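Local coordinates for Crh-like protein 5 (Neosartorya fumigata, PDB 6IBU) that uses its GH16 domain, the part described here, to cleave chitin and transfer it to 1,6-beta-glucan or chitin, cross-linking the fungal cell wall, at residues A[97-102]-A[177-182]; A[113-118]-A[161-166]; A[73-78]-A[217-222]; A[140-145]-A[153-158]; A[36-41]-A[61-66]. All coordinates share one frame; numbering follows the deposited sequence.

Contact 1. Residues A[97-102]-A[177-182]; sequences DEVDWE and TPMRLR
Asp-97 reaches across to Thr-177 through its carboxylate, and Thr-177 OG1 lies alongside the aspartate side chain. CB is 3.6 Å from Thr-177 OG1, and CG 3.5 Å from that same oxygen. OD1 turns off to the backbone N of Lys-118. OD2 takes the N-H of Gln-176 and stands 2.9 Å from Thr-177 OG1, a bond left doubtful because Asp-95 competes for the proton and the hydroxyl is less surely placed. The methyl CG2 of Thr-177 flanks OD2 at 3.5 Å. Behind this anchor begins the ExDxE signature of GH16, in which Glu-98 is the probable nucleophile and Glu-102 the probable proton donor; strand 85-93 runs between the two strands joined here. Met-179, on the way to the chitin-binding Arg-182, bridges part of the gap. Its SD approaches Asp-97 O at 4.0 Å, and the bend at chi3 (-65°) carries CE to Val-99 CG2 at 4.4 Å.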
# COMPACT_ATOMS: atom_id res chain seq x y z
N ASP A 97 -4.01 10.97 -1.04
CA ASP A 97 -2.56 10.90 -0.74
C ASP A 97 -2.22 9.41 -0.73
O ASP A 97 -3.06 8.59 -0.36
CB ASP A 97 -2.20 11.53 0.60
CG ASP A 97 -2.15 13.05 0.58
OD1 ASP A 97 -2.05 13.64 -0.51
OD2 ASP A 97 -2.24 13.64 1.69
N GLU A 98 -1.02 9.06 -1.15
CA GLU A 98 -0.74 7.64 -1.34
C GLU A 98 0.75 7.38 -1.41
O GLU A 98 1.44 8.14 -2.05
CB GLU A 98 -1.41 7.19 -2.62
CG GLU A 98 -1.79 5.74 -2.59
CD GLU A 98 -1.07 4.92 -3.64
OE1 GLU A 98 -1.77 4.21 -4.40
OE2 GLU A 98 0.18 5.00 -3.72
N VAL A 99 1.18 6.29 -0.79
CA VAL A 99 2.56 5.76 -0.85
C VAL A 99 2.42 4.26 -1.08
O VAL A 99 1.60 3.64 -0.38
CB VAL A 99 3.32 6.06 0.45
CG1 VAL A 99 4.69 5.43 0.44
CG2 VAL A 99 3.42 7.56 0.69
N ASP A 100 3.19 3.70 -2.00
CA ASP A 100 3.02 2.26 -2.28
C ASP A 100 4.32 1.61 -2.74
O ASP A 100 5.30 2.32 -3.12
CB ASP A 100 1.87 2.01 -3.26
CG ASP A 100 2.14 2.46 -4.67
OD1 ASP A 100 2.95 1.81 -5.34
OD2 ASP A 100 1.49 3.44 -5.12
N TRP A 101 4.30 0.29 -2.61
CA TRP A 101 5.22 -0.69 -3.23
C TRP A 101 4.43 -1.46 -4.28
O TRP A 101 3.27 -1.77 -4.01
CB TRP A 101 5.77 -1.64 -2.16
CG TRP A 101 6.53 -1.07 -1.00
CD1 TRP A 101 6.05 -0.81 0.25
CD2 TRP A 101 7.94 -0.84 -0.94
NE1 TRP A 101 7.06 -0.38 1.07
CE2 TRP A 101 8.24 -0.40 0.37
CE3 TRP A 101 8.98 -0.92 -1.87
CZ2 TRP A 101 9.54 -0.07 0.77
CZ3 TRP A 101 10.26 -0.59 -1.48
CH2 TRP A 101 10.53 -0.19 -0.17
N GLU A 102 5.00 -1.71 -5.45
CA GLU A 102 4.39 -2.63 -6.45
C GLU A 102 5.45 -3.65 -6.86
O GLU A 102 6.50 -3.23 -7.31
CB GLU A 102 3.89 -1.88 -7.68
CG GLU A 102 2.95 -0.73 -7.37
CD GLU A 102 1.61 -1.16 -6.80
OE1 GLU A 102 1.06 -2.17 -7.25
OE2 GLU A 102 1.13 -0.49 -5.87
N THR A 177 -1.99 13.15 4.97
CA THR A 177 -3.31 12.97 5.60
C THR A 177 -3.35 11.55 6.14
O THR A 177 -2.54 10.73 5.74
CB THR A 177 -4.41 13.27 4.59
OG1 THR A 177 -4.20 12.48 3.42
CG2 THR A 177 -4.46 14.73 4.22
N PRO A 178 -4.28 11.23 7.06
CA PRO A 178 -4.28 9.94 7.72
C PRO A 178 -4.50 8.87 6.64
O PRO A 178 -5.36 9.03 5.80
CB PRO A 178 -5.46 9.97 8.69
CG PRO A 178 -5.86 11.46 8.75
CD PRO A 178 -5.43 12.06 7.43
N MET A 179 -3.74 7.79 6.73
CA MET A 179 -3.75 6.76 5.68
C MET A 179 -4.04 5.40 6.29
O MET A 179 -3.68 5.18 7.43
CB MET A 179 -2.40 6.72 4.95
CG MET A 179 -2.26 7.89 4.01
SD MET A 179 -0.89 7.75 2.87
CE MET A 179 0.50 7.80 3.98
N ARG A 180 -4.65 4.53 5.50
CA ARG A 180 -4.83 3.13 5.91
C ARG A 180 -3.90 2.27 5.06
O ARG A 180 -3.35 2.76 4.07
CB ARG A 180 -6.32 2.78 5.85
CG ARG A 180 -6.91 2.67 4.46
CD ARG A 180 -7.96 1.59 4.51
NE ARG A 180 -9.28 2.18 4.46
CZ ARG A 180 -10.34 1.80 5.16
NH1 ARG A 180 -10.29 0.77 5.99
NH2 ARG A 180 -11.47 2.45 5.00
N LEU A 181 -3.64 1.06 5.52
CA LEU A 181 -2.76 0.12 4.80
C LEU A 181 -3.64 -0.84 4.01
O LEU A 181 -4.55 -1.43 4.59
CB LEU A 181 -1.89 -0.57 5.86
CG LEU A 181 -0.95 -1.66 5.37
CD1 LEU A 181 0.06 -1.12 4.35
CD2 LEU A 181 -0.24 -2.27 6.56
N ARG A 182 -3.40 -0.96 2.71
CA ARG A 182 -4.10 -1.91 1.81
C ARG A 182 -3.07 -2.94 1.35
O ARG A 182 -1.97 -2.54 0.93
CB ARG A 182 -4.77 -1.19 0.65
CG ARG A 182 -5.33 0.18 1.04
CD ARG A 182 -6.41 0.80 0.16
NE ARG A 182 -7.34 -0.21 -0.34
CZ ARG A 182 -8.04 -0.12 -1.46
NH1 ARG A 182 -7.94 0.96 -2.22
NH2 ARG A 182 -8.84 -1.11 -1.82

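Contact 2. Residues A[113-118]-A[161-166]; sequences TNYFGK and RTLTYN
Leu-163 sets its methyl CD2 squarely over one face of the Tyr-115 ring, 3.4 Å from the centroid and almost on the ring normal, a CH-pi contact. The two residues belong to the two sheets of the GH16 beta-sandwich, strand 110-116 in one and strand 158-164 in the other; the strands run nearly parallel, 17° apart, the axes of these short segments come within 9.4 Å, and side chains from both meet in between. With CG of Tyr-115 between the backbone N and the carbonyl carbon (chi1 83°), the ring is turned so that one face meets the leucine. Leu-163 CD1 adds a second touch toward the phenol end, 3.8 Å from Tyr-115 OH. Arg-161 then comes in at the ring's edge: its NH2 lies near the ring plane, 3.7 Å from Tyr-115 CE1, with the two flat groups steeply inclined. Its cation-pi partner is instead Trp-153. The arginine is fully extended, and this length delivers NH1 both to the backbone O of Arg-126 and to Thr-113, whose hydroxyl is also bonded to Thr-128 O. Arg-161 NH1 meets Thr-113 OG1 at 3.0 Å, almost straight at 164°, within the guanidinium plane.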
# COMPACT_ATOMS: atom_id res chain seq x y z
N THR A 113 8.62 1.75 -6.41
CA THR A 113 8.16 2.65 -5.34
C THR A 113 7.29 3.72 -5.99
O THR A 113 7.52 4.07 -7.13
CB THR A 113 9.29 3.26 -4.52
OG1 THR A 113 10.16 4.01 -5.37
CG2 THR A 113 10.07 2.23 -3.72
N ASN A 114 6.33 4.22 -5.27
CA ASN A 114 5.43 5.23 -5.86
C ASN A 114 4.75 6.07 -4.80
O ASN A 114 4.63 5.63 -3.65
CB ASN A 114 4.35 4.55 -6.69
CG ASN A 114 4.32 5.13 -8.07
OD1 ASN A 114 4.02 6.30 -8.26
ND2 ASN A 114 4.68 4.30 -9.03
N TYR A 115 4.29 7.24 -5.20
CA TYR A 115 3.45 8.08 -4.32
C TYR A 115 2.58 8.95 -5.22
O TYR A 115 2.95 9.16 -6.39
CB TYR A 115 4.32 8.89 -3.36
CG TYR A 115 4.87 10.15 -3.96
CD1 TYR A 115 6.03 10.14 -4.72
CD2 TYR A 115 4.19 11.34 -3.80
CE1 TYR A 115 6.51 11.31 -5.29
CE2 TYR A 115 4.67 12.52 -4.34
CZ TYR A 115 5.84 12.50 -5.08
OH TYR A 115 6.30 13.65 -5.62
N PHE A 116 1.45 9.36 -4.68
CA PHE A 116 0.52 10.38 -5.23
C PHE A 116 0.24 11.36 -4.09
O PHE A 116 0.15 10.94 -2.93
CB PHE A 116 -0.77 9.73 -5.73
CG PHE A 116 -0.52 8.74 -6.84
CD1 PHE A 116 -0.36 9.19 -8.14
CD2 PHE A 116 -0.35 7.39 -6.58
CE1 PHE A 116 -0.14 8.28 -9.17
CE2 PHE A 116 -0.07 6.50 -7.60
CZ PHE A 116 0.03 6.94 -8.90
N GLY A 117 0.14 12.64 -4.44
CA GLY A 117 -0.47 13.68 -3.60
C GLY A 117 -1.86 13.97 -4.10
O GLY A 117 -2.01 14.30 -5.28
N LYS A 118 -2.87 13.82 -3.25
CA LYS A 118 -4.26 14.30 -3.51
C LYS A 118 -4.79 13.75 -4.83
O LYS A 118 -5.55 14.47 -5.51
CB LYS A 118 -4.31 15.83 -3.54
CG LYS A 118 -3.77 16.47 -2.28
CD LYS A 118 -3.93 17.95 -2.25
CE LYS A 118 -3.61 18.54 -0.90
NZ LYS A 118 -2.15 18.59 -0.62
N ARG A 161 14.75 4.69 -1.14
CA ARG A 161 14.24 5.96 -1.69
C ARG A 161 13.83 6.91 -0.58
O ARG A 161 13.17 6.45 0.35
CB ARG A 161 13.02 5.72 -2.57
CG ARG A 161 12.48 6.98 -3.22
CD ARG A 161 11.38 6.64 -4.18
NE ARG A 161 10.84 7.84 -4.75
CZ ARG A 161 9.78 7.89 -5.54
NH1 ARG A 161 9.15 6.76 -5.86
NH2 ARG A 161 9.36 9.06 -5.99
N THR A 162 14.10 8.19 -0.75
CA THR A 162 13.60 9.28 0.12
C THR A 162 12.87 10.32 -0.71
O THR A 162 13.47 10.86 -1.65
CB THR A 162 14.74 9.94 0.91
OG1 THR A 162 15.36 8.97 1.76
CG2 THR A 162 14.22 11.08 1.75
N LEU A 163 11.63 10.61 -0.36
CA LEU A 163 10.85 11.75 -0.90
C LEU A 163 10.81 12.82 0.20
O LEU A 163 10.20 12.58 1.22
CB LEU A 163 9.46 11.27 -1.28
CG LEU A 163 8.47 12.39 -1.58
CD1 LEU A 163 8.87 13.07 -2.87
CD2 LEU A 163 7.05 11.87 -1.61
N THR A 164 11.48 13.95 -0.01
CA THR A 164 11.44 15.09 0.94
C THR A 164 10.19 15.90 0.61
O THR A 164 9.71 15.86 -0.54
CB THR A 164 12.73 15.91 0.92
OG1 THR A 164 12.74 16.66 -0.30
CG2 THR A 164 13.96 15.05 1.02
N TYR A 165 9.66 16.58 1.61
CA TYR A 165 8.44 17.40 1.51
C TYR A 165 8.58 18.38 0.34
O TYR A 165 7.63 18.48 -0.43
CB TYR A 165 8.19 18.04 2.87
CG TYR A 165 6.96 18.89 2.96
CD1 TYR A 165 6.99 20.21 2.58
CD2 TYR A 165 5.78 18.37 3.46
CE1 TYR A 165 5.86 21.01 2.66
CE2 TYR A 165 4.64 19.15 3.56
CZ TYR A 165 4.67 20.47 3.13
OH TYR A 165 3.57 21.25 3.22
N ASN A 166 9.73 19.04 0.21
CA ASN A 166 10.01 20.01 -0.88
C ASN A 166 10.01 19.31 -2.24
O ASN A 166 9.57 19.96 -3.21
CB ASN A 166 11.32 20.78 -0.70
CG ASN A 166 11.80 21.41 -2.00
OD1 ASN A 166 12.61 20.82 -2.71
ND2 ASN A 166 11.25 22.56 -2.36

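Contact 3. Residues A[73-78]-A[217-222]; sequences AEVVMK and KSVRIE
The guanidinium of Arg-220, a residue paired with Glu-74 across the strands, is engaged at its edge: NE and NH2, each 3.1 Å from Glu-222 OE2, grip that one oxygen side-on, nearly in the guanidinium plane. They approach from opposite faces of the carboxylate plane, on its anti side. The contact thus holds a salt bridge within one strand, while Glu-74 OE2 stays 5.3 Å from Arg-220 NE and Glu-74 OE1 bonds to Thr-143 OG1. Across the strands Glu-74 and Arg-220 share two backbone bonds, and their CB atoms lie 4.1 Å apart. Further along, Val-76 N donates to Ser-218 O, and Val-76 O accepts from Lys-217 N. The hydroxyl of Ser-218, with OG between the backbone N and the carbonyl carbon (chi1 76°), comes to 3.3 Å from Val-76 CG2; on the other branch, Val-76 CG1 meets Lys-217 CG at 3.5 Å. Ala-73, Val-75, Val-219 and Ile-221 point to the opposite face, where Val-75 CG2 approaches Val-219 CG2 at 4.3 Å. Leu-181 and Leu-183 of the other sheet pack against this face, as expected of a beta-sandwich. The chemistry divides accordingly: non-polar groups face the other sheet, whereas the outer face mixes charged and hydroxyl groups with Val-76, and its salt bridge runs along a strand while the cross-strand acid turns to Thr-143.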
# COMPACT_ATOMS: atom_id res chain seq x y z
N ALA A 73 4.96 1.98 8.36
CA ALA A 73 4.29 0.74 7.92
C ALA A 73 5.39 -0.22 7.45
O ALA A 73 6.18 0.14 6.56
CB ALA A 73 3.25 1.06 6.87
N GLU A 74 5.46 -1.39 8.07
CA GLU A 74 6.47 -2.42 7.75
C GLU A 74 5.72 -3.71 7.40
O GLU A 74 4.91 -4.18 8.21
CB GLU A 74 7.40 -2.54 8.95
CG GLU A 74 8.59 -3.46 8.73
CD GLU A 74 9.69 -3.22 9.75
OE1 GLU A 74 10.45 -2.25 9.56
OE2 GLU A 74 9.77 -4.00 10.75
N VAL A 75 5.97 -4.27 6.22
CA VAL A 75 5.24 -5.46 5.74
C VAL A 75 6.27 -6.52 5.35
O VAL A 75 7.18 -6.20 4.60
CB VAL A 75 4.30 -5.12 4.58
CG1 VAL A 75 3.52 -6.34 4.14
CG2 VAL A 75 3.36 -3.98 4.95
N VAL A 76 6.15 -7.73 5.88
CA VAL A 76 6.99 -8.87 5.42
C VAL A 76 6.18 -9.62 4.33
O VAL A 76 5.09 -10.04 4.71
CB VAL A 76 7.40 -9.73 6.64
CG1 VAL A 76 8.15 -10.98 6.24
CG2 VAL A 76 8.22 -8.91 7.63
N MET A 77 6.60 -9.65 3.02
CA MET A 77 5.87 -10.09 1.79
C MET A 77 6.86 -10.84 0.90
O MET A 77 8.13 -10.67 0.96
CB MET A 77 5.24 -8.93 0.99
CG MET A 77 4.79 -9.33 -0.40
SD MET A 77 4.02 -7.99 -1.18
CE MET A 77 5.42 -6.96 -1.59
N LYS A 78 6.26 -11.86 0.38
CA LYS A 78 6.80 -12.60 -0.75
C LYS A 78 5.82 -12.36 -1.88
O LYS A 78 4.67 -12.64 -1.72
CB LYS A 78 6.98 -14.07 -0.39
CG LYS A 78 7.67 -14.81 -1.52
CD LYS A 78 8.10 -16.20 -1.16
CE LYS A 78 6.88 -17.10 -1.12
NZ LYS A 78 7.14 -18.44 -1.70
N LYS A 217 3.42 -12.27 5.71
CA LYS A 217 3.45 -13.03 6.98
C LYS A 217 3.30 -12.08 8.16
O LYS A 217 2.73 -12.54 9.15
CB LYS A 217 4.56 -14.08 7.08
CG LYS A 217 5.99 -13.69 6.83
CD LYS A 217 6.81 -14.95 6.53
CE LYS A 217 8.09 -15.06 7.34
NZ LYS A 217 8.52 -16.47 7.51
N SER A 218 3.67 -10.81 8.07
CA SER A 218 3.50 -9.89 9.22
C SER A 218 3.35 -8.44 8.79
O SER A 218 3.79 -8.06 7.68
CB SER A 218 4.61 -10.06 10.24
OG SER A 218 5.82 -9.48 9.81
N VAL A 219 2.70 -7.67 9.67
CA VAL A 219 2.51 -6.20 9.53
C VAL A 219 2.86 -5.53 10.85
O VAL A 219 2.36 -5.96 11.88
CB VAL A 219 1.09 -5.88 9.06
CG1 VAL A 219 0.75 -4.41 9.25
CG2 VAL A 219 0.91 -6.30 7.62
N ARG A 220 3.68 -4.48 10.79
CA ARG A 220 3.93 -3.57 11.93
C ARG A 220 3.53 -2.15 11.51
O ARG A 220 4.10 -1.66 10.53
CB ARG A 220 5.38 -3.64 12.36
CG ARG A 220 5.71 -2.75 13.54
CD ARG A 220 7.19 -2.69 13.81
NE ARG A 220 7.46 -1.82 14.95
CZ ARG A 220 7.32 -2.17 16.22
NH1 ARG A 220 6.93 -3.39 16.55
NH2 ARG A 220 7.61 -1.30 17.18
N ILE A 221 2.59 -1.53 12.21
CA ILE A 221 2.30 -0.08 12.03
C ILE A 221 2.65 0.65 13.32
O ILE A 221 2.23 0.22 14.42
CB ILE A 221 0.85 0.15 11.60
CG1 ILE A 221 0.62 -0.39 10.19
CG2 ILE A 221 0.50 1.63 11.72
CD1 ILE A 221 -0.82 -0.38 9.75
N GLU A 222 3.40 1.74 13.19
CA GLU A 222 3.67 2.71 14.28
C GLU A 222 2.91 3.98 13.95
O GLU A 222 3.07 4.47 12.84
CB GLU A 222 5.15 2.99 14.39
CG GLU A 222 5.95 1.77 14.76
CD GLU A 222 7.42 2.06 14.96
OE1 GLU A 222 7.84 3.22 14.69
OE2 GLU A 222 8.15 1.13 15.40

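Contact 4. Residues A[140-145]-A[153-158]; sequences HTYTID and WSIDGA
In the beta hairpin of strands 140-146 and 150-155, His-140 and Thr-141 close the end where the chain turns away through Asp-156, which offers a separate carboxylate oxygen to each. His-140 ND1 donates to the syn lone pair of Asp-156 OD2, at 2.6 Å, and the ring and carboxylate are nearly coplanar. The imidazole is fixed at both nitrogens, since NE2 bonds to Ala-133 O. Thr-141 N meets Asp-156 OD1 at 2.8 Å, the bond almost straight (174°), and Asp-156 N returns one to Thr-141 O. Thr-143 and Ser-154 exchange a further backbone pair. On the face turned to the other sheet, Tyr-142 CE1 touches Ile-155 CD1 at 4.2 Å and Ile-144 CG1 touches Trp-153 CD1 at 4.3 Å. Water 1 links Thr-143 OG1 (2.7 Å) to Gly-157 N (2.9 Å). Asp-156 and Gly-157, both with positive phi, form the centre of a type I' turn, typical of the tight two-residue hairpin that here leads into strand 158-164.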
# COMPACT_ATOMS: atom_id res chain seq x y z
N HIS A 140 10.76 -10.39 1.97
CA HIS A 140 11.54 -9.17 2.27
C HIS A 140 10.70 -8.34 3.22
O HIS A 140 9.49 -8.52 3.25
CB HIS A 140 11.86 -8.38 1.00
CG HIS A 140 12.85 -9.05 0.12
ND1 HIS A 140 14.19 -9.10 0.44
CD2 HIS A 140 12.71 -9.72 -1.04
CE1 HIS A 140 14.83 -9.77 -0.50
NE2 HIS A 140 13.94 -10.17 -1.41
N THR A 141 11.34 -7.44 3.94
CA THR A 141 10.65 -6.48 4.82
C THR A 141 10.54 -5.17 4.05
O THR A 141 11.56 -4.54 3.83
CB THR A 141 11.38 -6.33 6.14
OG1 THR A 141 11.49 -7.63 6.69
CG2 THR A 141 10.63 -5.42 7.08
N TYR A 142 9.33 -4.77 3.71
CA TYR A 142 9.07 -3.50 3.00
C TYR A 142 8.62 -2.48 4.04
O TYR A 142 7.58 -2.67 4.68
CB TYR A 142 8.06 -3.74 1.90
CG TYR A 142 8.51 -4.69 0.83
CD1 TYR A 142 9.17 -4.24 -0.30
CD2 TYR A 142 8.26 -6.05 0.95
CE1 TYR A 142 9.58 -5.13 -1.28
CE2 TYR A 142 8.64 -6.94 -0.04
CZ TYR A 142 9.30 -6.48 -1.16
OH TYR A 142 9.68 -7.37 -2.13
N THR A 143 9.40 -1.43 4.21
CA THR A 143 9.21 -0.44 5.28
C THR A 143 9.01 0.95 4.67
O THR A 143 9.81 1.36 3.84
CB THR A 143 10.41 -0.43 6.22
OG1 THR A 143 10.65 -1.78 6.61
CG2 THR A 143 10.19 0.46 7.43
N ILE A 144 7.97 1.64 5.10
CA ILE A 144 7.70 3.06 4.75
C ILE A 144 7.75 3.87 6.03
O ILE A 144 6.94 3.61 6.86
CB ILE A 144 6.34 3.21 4.05
CG1 ILE A 144 6.31 2.45 2.72
CG2 ILE A 144 6.01 4.68 3.87
CD1 ILE A 144 4.95 2.36 2.09
N ASP A 145 8.73 4.75 6.16
CA ASP A 145 8.83 5.74 7.26
C ASP A 145 8.21 7.04 6.76
O ASP A 145 8.58 7.52 5.71
CB ASP A 145 10.27 5.90 7.75
CG ASP A 145 10.65 4.79 8.73
OD1 ASP A 145 10.27 4.89 9.96
OD2 ASP A 145 11.30 3.80 8.27
N TRP A 153 11.42 4.92 1.88
CA TRP A 153 11.18 3.49 1.56
C TRP A 153 12.44 2.73 1.97
O TRP A 153 13.52 3.17 1.61
CB TRP A 153 10.94 3.28 0.06
CG TRP A 153 9.63 3.75 -0.50
CD1 TRP A 153 8.57 2.97 -0.85
CD2 TRP A 153 9.28 5.10 -0.86
NE1 TRP A 153 7.58 3.75 -1.40
CE2 TRP A 153 7.98 5.05 -1.41
CE3 TRP A 153 9.91 6.33 -0.75
CZ2 TRP A 153 7.32 6.19 -1.86
CZ3 TRP A 153 9.27 7.46 -1.21
CH2 TRP A 153 7.99 7.38 -1.76
N SER A 154 12.28 1.61 2.65
CA SER A 154 13.40 0.71 3.03
C SER A 154 13.06 -0.73 2.69
O SER A 154 11.88 -1.12 2.83
CB SER A 154 13.70 0.84 4.47
OG SER A 154 14.45 2.02 4.67
N ILE A 155 14.07 -1.50 2.30
CA ILE A 155 13.94 -2.97 2.08
C ILE A 155 15.00 -3.65 2.94
O ILE A 155 16.19 -3.34 2.74
CB ILE A 155 14.10 -3.32 0.59
CG1 ILE A 155 13.09 -2.54 -0.26
CG2 ILE A 155 13.99 -4.83 0.43
CD1 ILE A 155 13.13 -2.87 -1.73
N ASP A 156 14.57 -4.51 3.86
CA ASP A 156 15.50 -5.27 4.74
C ASP A 156 16.43 -4.30 5.45
O ASP A 156 17.61 -4.59 5.58
CB ASP A 156 16.25 -6.31 3.91
CG ASP A 156 15.32 -7.26 3.17
OD1 ASP A 156 14.14 -7.41 3.61
OD2 ASP A 156 15.77 -7.85 2.15
N GLY A 157 15.89 -3.16 5.88
CA GLY A 157 16.59 -2.14 6.67
C GLY A 157 17.61 -1.35 5.87
O GLY A 157 18.53 -0.80 6.52
N ALA A 158 17.52 -1.31 4.54
CA ALA A 158 18.40 -0.45 3.72
C ALA A 158 17.53 0.62 3.06
O ALA A 158 16.55 0.25 2.40
CB ALA A 158 19.15 -1.28 2.70
O HOH W 1 13.06 -2.39 5.69
O HOH W 2 13.89 -9.15 5.79
O HOH W 3 11.93 3.21 5.55

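Contact 5. Residues A[36-41]-A[61-66]; sequences EVTAGK and TIDTDF
Glu-36 pairs with Asp-63 through two backbone bonds, its N to Asp-63 O at 2.8 Å and its O from Asp-63 N at 3.0 Å. Both side chains rise on the same face of the sheet, and their carboxylates come to 4.3 Å between Glu-36 OE1 and Asp-63 OD2. A water donates to Glu-36 OE1 at 2.6 Å and, weakly, to Asp-63 OD2. Val-37 points to the other face, where its CG2 meets Ile-62 CG2 obliquely at 4.1 Å. At Thr-38 the register slips: Thr-38 N bonds to Thr-61 O, with the donor above the carbonyl plane, and Ala-39 O then accepts from Thr-61 N, so that Thr-38 is the extra residue of a beta bulge. With OG1 anti to the backbone N (chi1 179°), its methyl CG2 is the branch turned to the partner strand, 3.6 Å from Thr-61 CB and 3.8 Å from Asp-63 OD2. Strand 35-39 is an edge strand of the seven-stranded sheet of this GH16 domain, the sheet that carries the probable catalytic glutamates. Asp-63 OD1 salt-bridges Arg-182, a chitin-binding residue, consistent with a second-shell role for the aspartate in positioning that arginine. That positive partner, together with the water, would be expected to ease the repulsion between two carboxylates brought together by the strand pairing.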
# COMPACT_ATOMS: atom_id res chain seq x y z
N GLU A 36 -10.45 -5.47 7.03
CA GLU A 36 -11.66 -5.75 6.21
C GLU A 36 -11.15 -6.48 4.97
O GLU A 36 -10.17 -5.97 4.39
CB GLU A 36 -12.39 -4.42 5.99
CG GLU A 36 -13.24 -4.31 4.73
CD GLU A 36 -13.64 -2.88 4.32
OE1 GLU A 36 -12.98 -1.91 4.80
OE2 GLU A 36 -14.62 -2.71 3.52
N VAL A 37 -11.70 -7.66 4.67
CA VAL A 37 -11.41 -8.38 3.41
C VAL A 37 -12.34 -7.76 2.42
O VAL A 37 -13.54 -7.97 2.30
CB VAL A 37 -11.60 -9.89 3.39
CG1 VAL A 37 -11.28 -10.42 1.99
CG2 VAL A 37 -10.76 -10.56 4.45
N THR A 38 -11.70 -6.93 1.73
CA THR A 38 -12.51 -5.94 1.08
C THR A 38 -12.73 -6.36 -0.37
O THR A 38 -13.54 -5.76 -1.00
CB THR A 38 -11.77 -4.66 1.35
OG1 THR A 38 -12.49 -3.61 0.72
CG2 THR A 38 -10.36 -4.75 0.82
N ALA A 39 -12.03 -7.35 -0.89
CA ALA A 39 -12.40 -8.02 -2.16
C ALA A 39 -11.75 -9.39 -2.14
O ALA A 39 -10.68 -9.52 -1.51
CB ALA A 39 -11.95 -7.22 -3.34
N GLY A 40 -12.40 -10.38 -2.76
CA GLY A 40 -11.98 -11.79 -2.76
C GLY A 40 -11.98 -12.39 -1.37
O GLY A 40 -12.68 -11.91 -0.49
N LYS A 41 -11.22 -13.47 -1.21
CA LYS A 41 -11.10 -14.25 0.04
C LYS A 41 -9.60 -14.33 0.35
O LYS A 41 -8.80 -14.49 -0.59
CB LYS A 41 -11.75 -15.63 -0.13
CG LYS A 41 -11.63 -16.59 1.06
CD LYS A 41 -12.44 -16.17 2.30
CE LYS A 41 -11.88 -16.69 3.62
NZ LYS A 41 -11.90 -18.17 3.70
N THR A 61 -7.82 -8.51 -1.51
CA THR A 61 -7.34 -7.29 -0.82
C THR A 61 -7.74 -7.32 0.65
O THR A 61 -8.83 -7.80 0.94
CB THR A 61 -7.92 -6.03 -1.46
OG1 THR A 61 -7.85 -6.15 -2.87
CG2 THR A 61 -7.16 -4.79 -1.05
N ILE A 62 -6.89 -6.79 1.52
CA ILE A 62 -7.26 -6.47 2.92
C ILE A 62 -6.89 -5.02 3.18
O ILE A 62 -5.85 -4.57 2.67
CB ILE A 62 -6.61 -7.44 3.92
CG1 ILE A 62 -5.08 -7.40 3.90
CG2 ILE A 62 -7.13 -8.86 3.71
CD1 ILE A 62 -4.47 -8.15 5.07
N ASP A 63 -7.77 -4.29 3.87
CA ASP A 63 -7.55 -2.91 4.36
C ASP A 63 -7.59 -2.93 5.89
O ASP A 63 -8.43 -3.66 6.45
CB ASP A 63 -8.69 -1.98 3.93
CG ASP A 63 -8.71 -1.63 2.47
OD1 ASP A 63 -7.67 -1.82 1.82
OD2 ASP A 63 -9.76 -1.14 2.01
N THR A 64 -6.75 -2.13 6.54
CA THR A 64 -6.87 -1.86 7.99
C THR A 64 -8.19 -1.12 8.21
O THR A 64 -8.56 -0.28 7.38
CB THR A 64 -5.67 -1.09 8.54
OG1 THR A 64 -5.45 0.12 7.80
CG2 THR A 64 -4.40 -1.91 8.53
N ASP A 65 -8.90 -1.46 9.27
CA ASP A 65 -10.12 -0.74 9.72
C ASP A 65 -9.73 0.69 10.09
O ASP A 65 -10.50 1.60 9.79
CB ASP A 65 -10.77 -1.42 10.93
CG ASP A 65 -11.48 -2.72 10.63
OD1 ASP A 65 -11.75 -3.01 9.43
OD2 ASP A 65 -11.73 -3.45 11.60
N PHE A 66 -8.54 0.86 10.65
CA PHE A 66 -8.02 2.14 11.19
C PHE A 66 -7.14 2.85 10.17
O PHE A 66 -6.66 2.23 9.21
CB PHE A 66 -7.19 1.87 12.45
CG PHE A 66 -6.14 0.82 12.25
CD1 PHE A 66 -4.89 1.15 11.73
CD2 PHE A 66 -6.39 -0.51 12.54
CE1 PHE A 66 -3.91 0.19 11.56
CE2 PHE A 66 -5.41 -1.48 12.36
CZ PHE A 66 -4.17 -1.13 11.88
O HOH W 4 -12.84 -0.09 2.88

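How the contacts relate
Contacts 1 and 5 meet within one sheet, where strands 179-187 and 61-64 are neighbours: Arg-180 CD of contact 1 packs on Asp-63 CB in the edge strand pair of contact 5 at 3.7 Å. Contacts 3 and 4 adjoin in the other sheet, their centres 9 Å apart, with Val-75 O bonded to Tyr-142 N at 2.7 Å. The two sheets are joined by contact 2 and by Trp-153 of contact 4, whose NE1 bonds at 3.2 Å to O of Asp-100, the residue midway in sequence between the two probable catalytic glutamates. Leu-181 CD2 of contact 1 packs on Val-219 CG1 of contact 3 at 3.6 Å. Contacts 2 and 5, with centres about 25 Å apart, flank the chain's centre on opposite sides.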